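Local atomic coordinates of uncharacterized protein (Thermus thermophilus HB8, PDB entry 6SCE), a protein that acts as a DNA nuclease of Type III CRISPR defence that is switched on by binding cyclic oligoadenylate. Residues Phe36-Ala41 with Tyr64-Leu69; Ala296-Gln301 with Val317-Thr322; Arg330-Phe335 with Leu429-Tyr434. All blocks are in the same frame, centred on the assembly; numbering follows the deposited sequence.

In the fold
Followed from the N terminus, the three contacts come in series: each closes before the next opens, so none nests in or crosses another. Contact 1 closes the crossover through helix 44-59 among the parallel strands of the N-terminal mixed sheet. Contact 2 does the equivalent around helix 303-312 in a second sheet with the same 3-2-1-4 order of leading strands; the centres of contacts 1 and 2 lie 29 Å apart. Contact 3 spans 93 intervening residues, bringing helix 326-338, which follows strand 316-321, against the end of helix 425-432 and the start of the C-terminal sheet. Contacts 2 and 3 touch, Leu319 CD1 lying 3.8 Å from Ala332 CB, whereas contacts 1 and 3 sit on opposite sides of the chain's centre.

Contact 1: Phe36-Ala41 with Tyr64-Leu69; sequences FYSFPA and YEERPL
Phe36 is held by backbone bonds at both ends of its residue. Its N donates to Glu65 O at 2.9 Å, almost straight (N-H...O 173°), while its O accepts Arg67 N, again at 2.9 Å, and also receives a CA-H...O contact from Glu66. The bonds therefore bracket Glu66, the signature of a parallel bridge, and the short strand axes diverge by 37°. With helix 44-59 between them, the strands form a beta-alpha-beta crossover of the N-terminal Rossmann-like sheet, consistent with a CARF domain; Phe36 and Glu66 lie on the face covered by that helix.

Among polar side chains, Ser38 OG donates to Glu66 OE2 at 2.9 Å, approaching from above the carboxylate plane. Glu66 reaches it because its chain is extended beyond CG (chi2 179°). Within the edge strand, Arg67 NE makes a salt bridge to Glu65 OE1, which lies in the guanidinium plane although the arginine stands well above the carboxylate.

Several apolar contacts meet at Leu69. Its CD2 sits over one face of the Phe39 ring, 4.1 Å from the centroid, and its CD1 touches Tyr37 CB at 3.8 Å. Elsewhere, Phe36 CE2 meets Tyr64 CB at 3.8 Å, ring edge first. Tyr37 runs alongside Arg67, pointing the same way, with CE1 3.9 Å from Arg67 CB; Pro68 O meets the tyrosine ring edge in plane, and Phe96 of helix 90-100 packs against this ring edge-to-face.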
loop_
_atom_site.group_PDB
_atom_site.type_symbol
_atom_site.label_atom_id
_atom_site.label_comp_id
_atom_site.label_asym_id
_atom_site.label_seq_id
_atom_site.Cartn_x
_atom_site.Cartn_y
_atom_site.Cartn_z
ATOM N N PHE A 36 -17.812 13.540 -13.083
ATOM C CA PHE A 36 -16.909 12.647 -12.395
ATOM C C PHE A 36 -17.009 11.235 -12.949
ATOM O O PHE A 36 -18.076 10.654 -12.970
ATOM C CB PHE A 36 -17.207 12.642 -10.925
ATOM C CG PHE A 36 -16.944 13.969 -10.297
ATOM C CD1 PHE A 36 -15.646 14.402 -10.109
ATOM C CD2 PHE A 36 -17.986 14.826 -10.013
ATOM C CE1 PHE A 36 -15.384 15.663 -9.568
ATOM C CE2 PHE A 36 -17.740 16.085 -9.485
ATOM C CZ PHE A 36 -16.447 16.514 -9.271
ATOM N N TYR A 37 -15.882 10.704 -13.358
ATOM C CA TYR A 37 -15.802 9.311 -13.820
ATOM C C TYR A 37 -15.327 8.516 -12.631
ATOM O O TYR A 37 -14.121 8.456 -12.302
ATOM C CB TYR A 37 -14.889 9.235 -15.036
ATOM C CG TYR A 37 -15.339 10.154 -16.137
ATOM C CD1 TYR A 37 -16.341 9.781 -17.039
ATOM C CD2 TYR A 37 -14.796 11.428 -16.266
ATOM C CE1 TYR A 37 -16.761 10.656 -18.042
ATOM C CE2 TYR A 37 -15.210 12.286 -17.256
ATOM C CZ TYR A 37 -16.193 11.906 -18.124
ATOM O OH TYR A 37 -16.584 12.794 -19.052
ATOM N N SER A 38 -16.296 7.979 -11.914
ATOM C CA SER A 38 -16.046 7.511 -10.596
ATOM C C SER A 38 -15.871 6.007 -10.559
ATOM O O SER A 38 -16.506 5.229 -11.330
ATOM C CB SER A 38 -17.144 7.973 -9.659
ATOM O OG SER A 38 -18.272 7.186 -9.844
ATOM N N PHE A 39 -14.982 5.628 -9.660
ATOM C CA PHE A 39 -14.790 4.251 -9.266
ATOM C C PHE A 39 -15.538 4.004 -7.981
ATOM O O PHE A 39 -15.631 4.898 -7.152
ATOM C CB PHE A 39 -13.302 3.997 -9.024
ATOM C CG PHE A 39 -12.469 4.283 -10.221
ATOM C CD1 PHE A 39 -11.993 5.557 -10.458
ATOM C CD2 PHE A 39 -12.240 3.286 -11.173
ATOM C CE1 PHE A 39 -11.247 5.844 -11.596
ATOM C CE2 PHE A 39 -11.489 3.565 -12.314
ATOM C CZ PHE A 39 -10.974 4.842 -12.515
ATOM N N PRO A 40 -16.009 2.758 -7.762
ATOM C CA PRO A 40 -16.674 2.454 -6.502
ATOM C C PRO A 40 -15.765 2.705 -5.328
ATOM O O PRO A 40 -14.590 2.342 -5.378
ATOM C CB PRO A 40 -17.027 0.954 -6.647
ATOM C CG PRO A 40 -17.169 0.774 -8.133
ATOM C CD PRO A 40 -16.009 1.592 -8.672
ATOM N N ALA A 41 -16.274 3.373 -4.301
ATOM C CA ALA A 41 -15.508 3.599 -3.084
ATOM C C ALA A 41 -15.101 2.287 -2.444
ATOM O O ALA A 41 -15.901 1.378 -2.371
ATOM C CB ALA A 41 -16.309 4.438 -2.100
ATOM N N TYR A 64 -23.129 18.685 -10.817
ATOM C CA TYR A 64 -22.231 17.578 -11.139
ATOM C C TYR A 64 -23.028 16.349 -11.561
ATOM O O TYR A 64 -24.210 16.215 -11.262
ATOM C CB TYR A 64 -21.308 17.237 -9.938
ATOM C CG TYR A 64 -22.073 16.703 -8.742
ATOM C CD1 TYR A 64 -22.606 17.564 -7.813
ATOM C CD2 TYR A 64 -22.311 15.342 -8.582
ATOM C CE1 TYR A 64 -23.349 17.099 -6.764
ATOM C CE2 TYR A 64 -23.065 14.869 -7.523
ATOM C CZ TYR A 64 -23.564 15.755 -6.627
ATOM O OH TYR A 64 -24.293 15.336 -5.577
ATOM N N GLU A 65 -22.347 15.438 -12.228
ATOM C CA GLU A 65 -22.891 14.124 -12.512
ATOM C C GLU A 65 -21.770 13.111 -12.450
ATOM O O GLU A 65 -20.614 13.501 -12.523
ATOM C CB GLU A 65 -23.545 14.096 -13.884
ATOM C CG GLU A 65 -22.636 14.489 -15.017
ATOM C CD GLU A 65 -23.414 14.712 -16.304
ATOM O OE1 GLU A 65 -23.944 13.717 -16.852
ATOM O OE2 GLU A 65 -23.510 15.872 -16.749
ATOM N N GLU A 66 -22.135 11.843 -12.260
ATOM C CA GLU A 66 -21.179 10.746 -12.301
ATOM C C GLU A 66 -21.451 9.911 -13.536
ATOM O O GLU A 66 -22.606 9.648 -13.859
ATOM C CB GLU A 66 -21.326 9.883 -11.067
ATOM C CG GLU A 66 -20.760 10.510 -9.813
ATOM C CD GLU A 66 -20.949 9.613 -8.605
ATOM O OE1 GLU A 66 -22.066 9.602 -8.056
ATOM O OE2 GLU A 66 -20.010 8.912 -8.203
ATOM N N ARG A 67 -20.398 9.498 -14.225
ATOM C CA ARG A 67 -20.544 8.700 -15.430
ATOM C C ARG A 67 -19.589 7.526 -15.370
ATOM O O ARG A 67 -18.532 7.630 -14.758
ATOM C CB ARG A 67 -20.212 9.527 -16.667
ATOM C CG ARG A 67 -21.244 10.580 -17.054
ATOM C CD ARG A 67 -20.788 11.313 -18.305
ATOM N NE ARG A 67 -21.548 12.534 -18.523
ATOM C CZ ARG A 67 -21.187 13.547 -19.317
ATOM N NH1 ARG A 67 -20.051 13.520 -20.011
ATOM N NH2 ARG A 67 -21.987 14.605 -19.420
ATOM N N PRO A 68 -19.932 6.415 -16.061
ATOM C CA PRO A 68 -18.980 5.308 -16.191
ATOM C C PRO A 68 -17.710 5.768 -16.885
ATOM O O PRO A 68 -17.741 6.676 -17.719
ATOM C CB PRO A 68 -19.747 4.280 -17.058
ATOM C CG PRO A 68 -21.196 4.581 -16.800
ATOM C CD PRO A 68 -21.250 6.090 -16.656
ATOM N N LEU A 69 -16.598 5.127 -16.564
ATOM C CA LEU A 69 -15.302 5.511 -17.139
ATOM C C LEU A 69 -15.270 5.555 -18.652
ATOM O O LEU A 69 -14.692 6.471 -19.257
ATOM C CB LEU A 69 -14.202 4.558 -16.619
ATOM C CG LEU A 69 -13.538 4.976 -15.307
ATOM C CD1 LEU A 69 -12.636 6.173 -15.514
ATOM C CD2 LEU A 69 -14.550 5.295 -14.233
HETATM O O HOH W 1 -18.411 5.951 -12.996
#

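Contact 2: Ala296-Gln301 with Val317-Thr322; sequences ALVSEQ and VYLLTT. With nucleotides of chain B.
Tyr318 O accepts the N-H of Ala296 at 3.1 Å, one bond of a parallel pairing. At Leu319 the side chain takes over: CD2 lies 4.2 Å from Ala296 CB and 4.1 Å from Val298 CG2, on the face packed by helix 326-338. Leu320 then bonds through both backbone atoms, its N to Ala296 O in the carbonyl plane and its O to Val298 N, where the bond is more bent (N-H...O 140°).

Thr321 replaces the next backbone bond with its side chain. OG1, trans to the backbone N (chi1 -163°), donates to Val298 O at 2.6 Å while CB rests against Val298 CB. A valine in its place would probably leave the buried Val298 carbonyl without this donor and hold the turn into Ser299 less firmly. Thr322 OG1 reaches the nucleotide, donating to N1 of A3 of chain B at 2.7 Å.

In the 296-301 segment, Ser299 OG (2.7 Å) and Gln301 N (3.0 Å) both donate to OP2 of A4 of chain B. Loops that follow the strand ends of a beta-alpha-beta crossover, holding a phosphate oxygen and adenine N1, are consistent with the ligand pocket of a Rossmann-like CARF domain.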
loop_
_atom_site.group_PDB
_atom_site.type_symbol
_atom_site.label_atom_id
_atom_site.label_comp_id
_atom_site.label_asym_id
_atom_site.label_seq_id
_atom_site.Cartn_x
_atom_site.Cartn_y
_atom_site.Cartn_z
ATOM N N ALA A 296 9.887 -0.106 -14.833
ATOM C CA ALA A 296 8.933 0.096 -13.759
ATOM C C ALA A 296 9.365 1.200 -12.815
ATOM O O ALA A 296 10.577 1.485 -12.680
ATOM C CB ALA A 296 8.751 -1.198 -12.966
ATOM N N LEU A 297 8.371 1.821 -12.166
ATOM C CA LEU A 297 8.603 2.702 -11.036
ATOM C C LEU A 297 8.639 1.815 -9.786
ATOM O O LEU A 297 8.233 0.646 -9.855
ATOM C CB LEU A 297 7.505 3.778 -11.010
ATOM C CG LEU A 297 7.625 4.364 -12.429
ATOM C CD1 LEU A 297 6.377 4.381 -13.281
ATOM C CD2 LEU A 297 8.426 5.651 -12.475
ATOM N N VAL A 298 9.148 2.342 -8.667
ATOM C CA VAL A 298 9.115 1.642 -7.400
ATOM C C VAL A 298 8.341 2.510 -6.427
ATOM O O VAL A 298 8.592 3.710 -6.291
ATOM C CB VAL A 298 10.521 1.302 -6.863
ATOM C CG1 VAL A 298 10.422 0.645 -5.490
ATOM C CG2 VAL A 298 11.228 0.362 -7.821
ATOM N N SER A 299 7.375 1.901 -5.760
ATOM C CA SER A 299 6.572 2.602 -4.777
ATOM C C SER A 299 6.029 1.633 -3.717
ATOM O O SER A 299 6.632 0.586 -3.486
ATOM C CB SER A 299 5.515 3.456 -5.459
ATOM O OG SER A 299 4.607 2.691 -6.234
ATOM N N GLU A 300 4.950 1.981 -3.026
ATOM C CA GLU A 300 4.586 1.286 -1.809
ATOM C C GLU A 300 4.172 -0.172 -2.058
ATOM O O GLU A 300 4.513 -1.058 -1.288
ATOM C CB GLU A 300 3.490 2.058 -1.058
ATOM C CG GLU A 300 2.930 1.340 0.168
ATOM C CD GLU A 300 3.960 1.102 1.271
ATOM O OE1 GLU A 300 4.897 1.926 1.378
ATOM O OE2 GLU A 300 3.817 0.103 2.049
ATOM N N GLN A 301 3.469 -0.441 -3.144
ATOM C CA GLN A 301 2.997 -1.824 -3.376
ATOM C C GLN A 301 4.006 -2.649 -4.126
ATOM O O GLN A 301 4.370 -2.327 -5.242
ATOM C CB GLN A 301 1.674 -1.825 -4.110
ATOM C CG GLN A 301 0.589 -1.086 -3.400
ATOM C CD GLN A 301 0.371 -1.567 -1.983
ATOM O OE1 GLN A 301 0.265 -2.777 -1.735
ATOM N NE2 GLN A 301 0.241 -0.629 -1.046
ATOM N N VAL A 317 16.214 -4.958 -16.033
ATOM C CA VAL A 317 15.144 -4.201 -15.439
ATOM C C VAL A 317 15.642 -2.795 -15.185
ATOM O O VAL A 317 16.779 -2.586 -14.766
ATOM C CB VAL A 317 14.579 -4.883 -14.177
ATOM C CG1 VAL A 317 15.627 -5.028 -13.092
ATOM C CG2 VAL A 317 13.385 -4.101 -13.648
ATOM N N TYR A 318 14.794 -1.828 -15.476
ATOM C CA TYR A 318 15.100 -0.434 -15.232
ATOM C C TYR A 318 14.111 0.067 -14.213
ATOM O O TYR A 318 12.920 -0.040 -14.460
ATOM C CB TYR A 318 14.941 0.373 -16.504
ATOM C CG TYR A 318 15.996 0.075 -17.561
ATOM C CD1 TYR A 318 15.898 -1.047 -18.361
ATOM C CD2 TYR A 318 17.071 0.946 -17.768
ATOM C CE1 TYR A 318 16.856 -1.318 -19.337
ATOM C CE2 TYR A 318 18.033 0.678 -18.726
ATOM C CZ TYR A 318 17.929 -0.452 -19.510
ATOM O OH TYR A 318 18.877 -0.722 -20.491
ATOM N N LEU A 319 14.611 0.536 -13.075
ATOM C CA LEU A 319 13.809 0.912 -11.926
ATOM C C LEU A 319 14.040 2.375 -11.592
ATOM O O LEU A 319 15.178 2.775 -11.364
ATOM C CB LEU A 319 14.152 0.041 -10.715
ATOM C CG LEU A 319 13.959 -1.458 -10.842
ATOM C CD1 LEU A 319 14.480 -2.211 -9.637
ATOM C CD2 LEU A 319 12.475 -1.756 -11.085
ATOM N N LEU A 320 12.977 3.182 -11.583
ATOM C CA LEU A 320 13.060 4.590 -11.231
ATOM C C LEU A 320 12.203 4.907 -10.048
ATOM O O LEU A 320 11.071 4.452 -9.970
ATOM C CB LEU A 320 12.605 5.463 -12.409
ATOM C CG LEU A 320 13.397 5.377 -13.705
ATOM C CD1 LEU A 320 12.818 6.305 -14.781
ATOM C CD2 LEU A 320 14.845 5.706 -13.465
ATOM N N THR A 321 12.719 5.700 -9.116
ATOM C CA THR A 321 11.882 6.223 -8.051
ATOM C C THR A 321 12.497 7.476 -7.428
ATOM O O THR A 321 13.462 8.032 -7.948
ATOM C CB THR A 321 11.511 5.152 -6.997
ATOM O OG1 THR A 321 10.395 5.628 -6.225
ATOM C CG2 THR A 321 12.678 4.799 -6.110
ATOM N N THR A 322 11.883 7.933 -6.357
ATOM C CA THR A 322 12.238 9.150 -5.698
ATOM C C THR A 322 13.180 8.826 -4.543
ATOM O O THR A 322 13.246 7.697 -4.020
ATOM C CB THR A 322 10.998 9.856 -5.128
ATOM O OG1 THR A 322 10.271 8.917 -4.329
ATOM C CG2 THR A 322 10.112 10.350 -6.233
ATOM P P A B 4 1.150 2.393 -5.259
ATOM O OP1 A B 4 0.197 2.403 -4.113
ATOM O OP2 A B 4 2.383 1.533 -5.183
ATOM O "O5'" A B 4 0.326 2.046 -6.584
ATOM C "C5'" A B 4 -0.054 0.678 -6.797
ATOM C "C4'" A B 4 -1.300 0.663 -7.649
ATOM O "O4'" A B 4 -1.527 -0.683 -8.157
ATOM C "C3'" A B 4 -2.557 1.047 -6.878
ATOM O "O3'" A B 4 -3.537 1.743 -7.643
ATOM C "C2'" A B 4 -3.107 -0.332 -6.506
ATOM O "O2'" A B 4 -4.471 -0.299 -6.155
ATOM C "C1'" A B 4 -2.832 -1.072 -7.802
ATOM N N9 A B 4 -2.914 -2.523 -7.711
ATOM C C8 A B 4 -3.649 -3.313 -8.559
ATOM N N7 A B 4 -3.607 -4.580 -8.238
ATOM C C5 A B 4 -2.827 -4.631 -7.087
ATOM C C6 A B 4 -2.416 -5.694 -6.256
ATOM N N6 A B 4 -2.773 -6.971 -6.432
ATOM N N1 A B 4 -1.655 -5.381 -5.176
ATOM C C2 A B 4 -1.324 -4.098 -4.977
ATOM N N3 A B 4 -1.630 -3.019 -5.703
ATOM C C4 A B 4 -2.389 -3.354 -6.757
ATOM P P A B 3 -1.544 8.790 -7.355
ATOM O OP1 A B 3 -1.066 9.884 -8.294
ATOM O OP2 A B 3 -2.669 7.969 -7.925
ATOM O "O5'" A B 3 -0.314 7.866 -6.972
ATOM C "C5'" A B 3 -0.341 6.923 -5.891
ATOM C "C4'" A B 3 0.965 6.164 -5.938
ATOM O "O4'" A B 3 2.072 7.077 -5.673
ATOM C "C3'" A B 3 1.102 5.023 -4.937
ATOM O "O3'" A B 3 1.546 3.895 -5.664
ATOM C "C2'" A B 3 2.165 5.546 -3.958
ATOM O "O2'" A B 3 2.917 4.530 -3.331
ATOM C "C1'" A B 3 3.019 6.397 -4.890
ATOM N N9 A B 3 3.813 7.395 -4.209
ATOM C C8 A B 3 3.368 8.288 -3.264
ATOM N N7 A B 3 4.322 9.099 -2.855
ATOM C C5 A B 3 5.431 8.737 -3.602
ATOM C C6 A B 3 6.747 9.240 -3.637
ATOM N N6 A B 3 7.145 10.274 -2.902
ATOM N N1 A B 3 7.600 8.664 -4.515
ATOM C C2 A B 3 7.168 7.651 -5.276
ATOM N N3 A B 3 5.954 7.087 -5.325
ATOM C C4 A B 3 5.127 7.690 -4.449
#

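Contact 3: Arg330-Phe335 with Leu429-Tyr434; sequences RWAEAF and LALRGY
The Schellman motif ending helix 425-432 at Gly433 packs against one face of Trp331 of helix 326-338. Two bonds back into the last turn define it: Tyr434 N to Leu429 O at 2.8 Å and Gly433 N to Ala430 O at 2.9 Å, with Gly433 at positive phi (113°). Gly433 CA lies over one face of the indole, 3.7 Å from the centroid of the five-membered ring, a CH-pi contact. At these backbone angles a beta carbon would be jammed against the carbonyl oxygen of Arg432, which by itself accounts for the glycine; in the indole conformer described here it would also run into Trp331 CE3. Trp331 is modelled in two conformers, and this account concerns one of them; in it, chi1 of -58° sets CG opposite the carbonyl carbon and lays the indole across the helix end. Arg432 O, 3.3 Å from Trp331 CE3, is buried here without any polar partner in the model.

Along the helix, the side-chain packing of Ala332 and Phe335 is apolar. Leu431 CD1 packs against Ala332 CA at 3.6 Å and Phe335 CD2 at 3.7 Å, while Leu431 CB stands over a face of the Phe335 ring. Tyr309 meets that ring edge-to-face. A water links the backbones, donating to Trp331 O (2.6 Å) and Ala430 O (2.8 Å), both of which also accept helix-end or helical N-H groups.

The guanidinium of Arg432 comes edge-on toward Trp331 CZ3, and its NH2 donates to Ser577 O. Tyr434 then begins strand 434-438, at the border of the C-terminal sheet. The arrangement is that of a glycine-terminated, Schellman-capped helix packed by an aromatic residue, here joining what is probably the second Rossmann-like (CARF) domain to what is probably the nuclease domain.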
loop_
_atom_site.group_PDB
_atom_site.type_symbol
_atom_site.label_atom_id
_atom_site.label_comp_id
_atom_site.label_asym_id
_atom_site.label_seq_id
_atom_site.Cartn_x
_atom_site.Cartn_y
_atom_site.Cartn_z
ATOM N N ARG A 330 16.309 -0.093 -3.106
ATOM C CA ARG A 330 17.428 -0.983 -2.723
ATOM C C ARG A 330 16.972 -2.456 -2.675
ATOM O O ARG A 330 17.634 -3.360 -3.204
ATOM C CB ARG A 330 17.978 -0.552 -1.357
ATOM C CG ARG A 330 19.117 -1.398 -0.805
ATOM C CD ARG A 330 19.506 -0.905 0.592
ATOM N NE ARG A 330 20.646 -1.647 1.145
ATOM C CZ ARG A 330 21.125 -1.494 2.385
ATOM N NH1 ARG A 330 20.571 -0.634 3.229
ATOM N NH2 ARG A 330 22.158 -2.219 2.792
ATOM N N TRP A 331 15.822 -2.712 -2.072
ATOM C CA TRP A 331 15.305 -4.084 -1.935
ATOM C C TRP A 331 14.871 -4.661 -3.269
ATOM O O TRP A 331 15.034 -5.845 -3.522
ATOM C CB TRP A 331 14.143 -4.139 -0.941
ATOM C CG TRP A 331 14.571 -3.637 0.395
ATOM C CD1 TRP A 331 15.790 -3.820 0.970
ATOM C CD2 TRP A 331 13.813 -2.840 1.304
ATOM N NE1 TRP A 331 15.835 -3.195 2.182
ATOM C CE2 TRP A 331 14.630 -2.590 2.416
ATOM C CE3 TRP A 331 12.520 -2.323 1.292
ATOM C CZ2 TRP A 331 14.199 -1.853 3.503
ATOM C CZ3 TRP A 331 12.094 -1.580 2.386
ATOM C CH2 TRP A 331 12.925 -1.355 3.463
ATOM N N ALA A 332 14.310 -3.808 -4.126
ATOM C CA ALA A 332 13.914 -4.255 -5.469
ATOM C C ALA A 332 15.154 -4.631 -6.276
ATOM O O ALA A 332 15.184 -5.666 -6.951
ATOM C CB ALA A 332 13.128 -3.181 -6.200
ATOM N N GLU A 333 16.166 -3.770 -6.223
ATOM C CA GLU A 333 17.436 -4.061 -6.896
ATOM C C GLU A 333 18.014 -5.400 -6.415
ATOM O O GLU A 333 18.429 -6.218 -7.228
ATOM C CB GLU A 333 18.426 -2.911 -6.677
ATOM C CG GLU A 333 19.736 -3.095 -7.389
ATOM C CD GLU A 333 20.734 -1.972 -7.100
ATOM O OE1 GLU A 333 20.753 -1.466 -5.969
ATOM O OE2 GLU A 333 21.516 -1.643 -8.009
ATOM N N ALA A 334 18.007 -5.634 -5.103
ATOM C CA ALA A 334 18.585 -6.860 -4.546
ATOM C C ALA A 334 17.776 -8.072 -5.022
ATOM O O ALA A 334 18.327 -9.118 -5.383
ATOM C CB ALA A 334 18.605 -6.791 -3.041
ATOM N N PHE A 335 16.452 -7.916 -5.052
ATOM C CA PHE A 335 15.596 -8.976 -5.515
ATOM C C PHE A 335 15.887 -9.376 -6.948
ATOM O O PHE A 335 16.045 -10.584 -7.255
ATOM C CB PHE A 335 14.121 -8.614 -5.384
ATOM C CG PHE A 335 13.230 -9.589 -6.078
ATOM C CD1 PHE A 335 12.993 -10.831 -5.511
ATOM C CD2 PHE A 335 12.694 -9.299 -7.324
ATOM C CE1 PHE A 335 12.194 -11.758 -6.163
ATOM C CE2 PHE A 335 11.902 -10.230 -7.978
ATOM C CZ PHE A 335 11.648 -11.458 -7.387
ATOM N N LEU A 429 8.180 -11.233 -0.494
ATOM C CA LEU A 429 8.618 -10.596 0.736
ATOM C C LEU A 429 10.028 -9.971 0.627
ATOM O O LEU A 429 10.260 -8.891 1.184
ATOM C CB LEU A 429 8.558 -11.594 1.911
ATOM C CG LEU A 429 7.181 -11.837 2.517
ATOM C CD1 LEU A 429 7.205 -13.119 3.341
ATOM C CD2 LEU A 429 6.715 -10.676 3.376
ATOM N N ALA A 430 10.934 -10.644 -0.079
ATOM C CA ALA A 430 12.254 -10.101 -0.363
ATOM C C ALA A 430 12.116 -8.780 -1.130
ATOM O O ALA A 430 12.705 -7.748 -0.776
ATOM C CB ALA A 430 13.062 -11.107 -1.156
ATOM N N LEU A 431 11.266 -8.790 -2.154
ATOM C CA LEU A 431 11.077 -7.594 -2.967
ATOM C C LEU A 431 10.582 -6.451 -2.117
ATOM O O LEU A 431 10.944 -5.295 -2.319
ATOM C CB LEU A 431 10.114 -7.890 -4.126
ATOM C CG LEU A 431 9.762 -6.739 -5.052
ATOM C CD1 LEU A 431 10.992 -6.343 -5.845
ATOM C CD2 LEU A 431 8.646 -7.219 -5.976
ATOM N N ARG A 432 9.750 -6.787 -1.152
ATOM C CA ARG A 432 9.206 -5.842 -0.223
ATOM C C ARG A 432 10.181 -5.340 0.819
ATOM O O ARG A 432 9.923 -4.328 1.416
ATOM C CB ARG A 432 8.054 -6.480 0.520
ATOM C CG ARG A 432 7.379 -5.634 1.585
ATOM C CD ARG A 432 6.801 -4.352 1.005
ATOM N NE ARG A 432 6.184 -3.577 2.062
ATOM C CZ ARG A 432 6.866 -2.884 2.978
ATOM N NH1 ARG A 432 8.203 -2.805 2.938
ATOM N NH2 ARG A 432 6.208 -2.245 3.910
ATOM N N GLY A 433 11.279 -6.039 1.035
ATOM C CA GLY A 433 12.237 -5.633 2.068
ATOM C C GLY A 433 12.371 -6.560 3.262
ATOM O O GLY A 433 12.840 -6.134 4.323
ATOM N N TYR A 434 11.963 -7.818 3.124
ATOM C CA TYR A 434 12.024 -8.755 4.255
ATOM C C TYR A 434 12.619 -10.096 3.851
ATOM O O TYR A 434 12.365 -10.596 2.747
ATOM C CB TYR A 434 10.634 -8.998 4.822
ATOM C CG TYR A 434 10.084 -7.820 5.554
ATOM C CD1 TYR A 434 9.543 -6.751 4.862
ATOM C CD2 TYR A 434 10.142 -7.745 6.940
ATOM C CE1 TYR A 434 9.057 -5.642 5.531
ATOM C CE2 TYR A 434 9.647 -6.640 7.617
ATOM C CZ TYR A 434 9.109 -5.587 6.898
ATOM O OH TYR A 434 8.601 -4.475 7.528
HETATM O O HOH W 2 15.300 -7.742 -1.712
#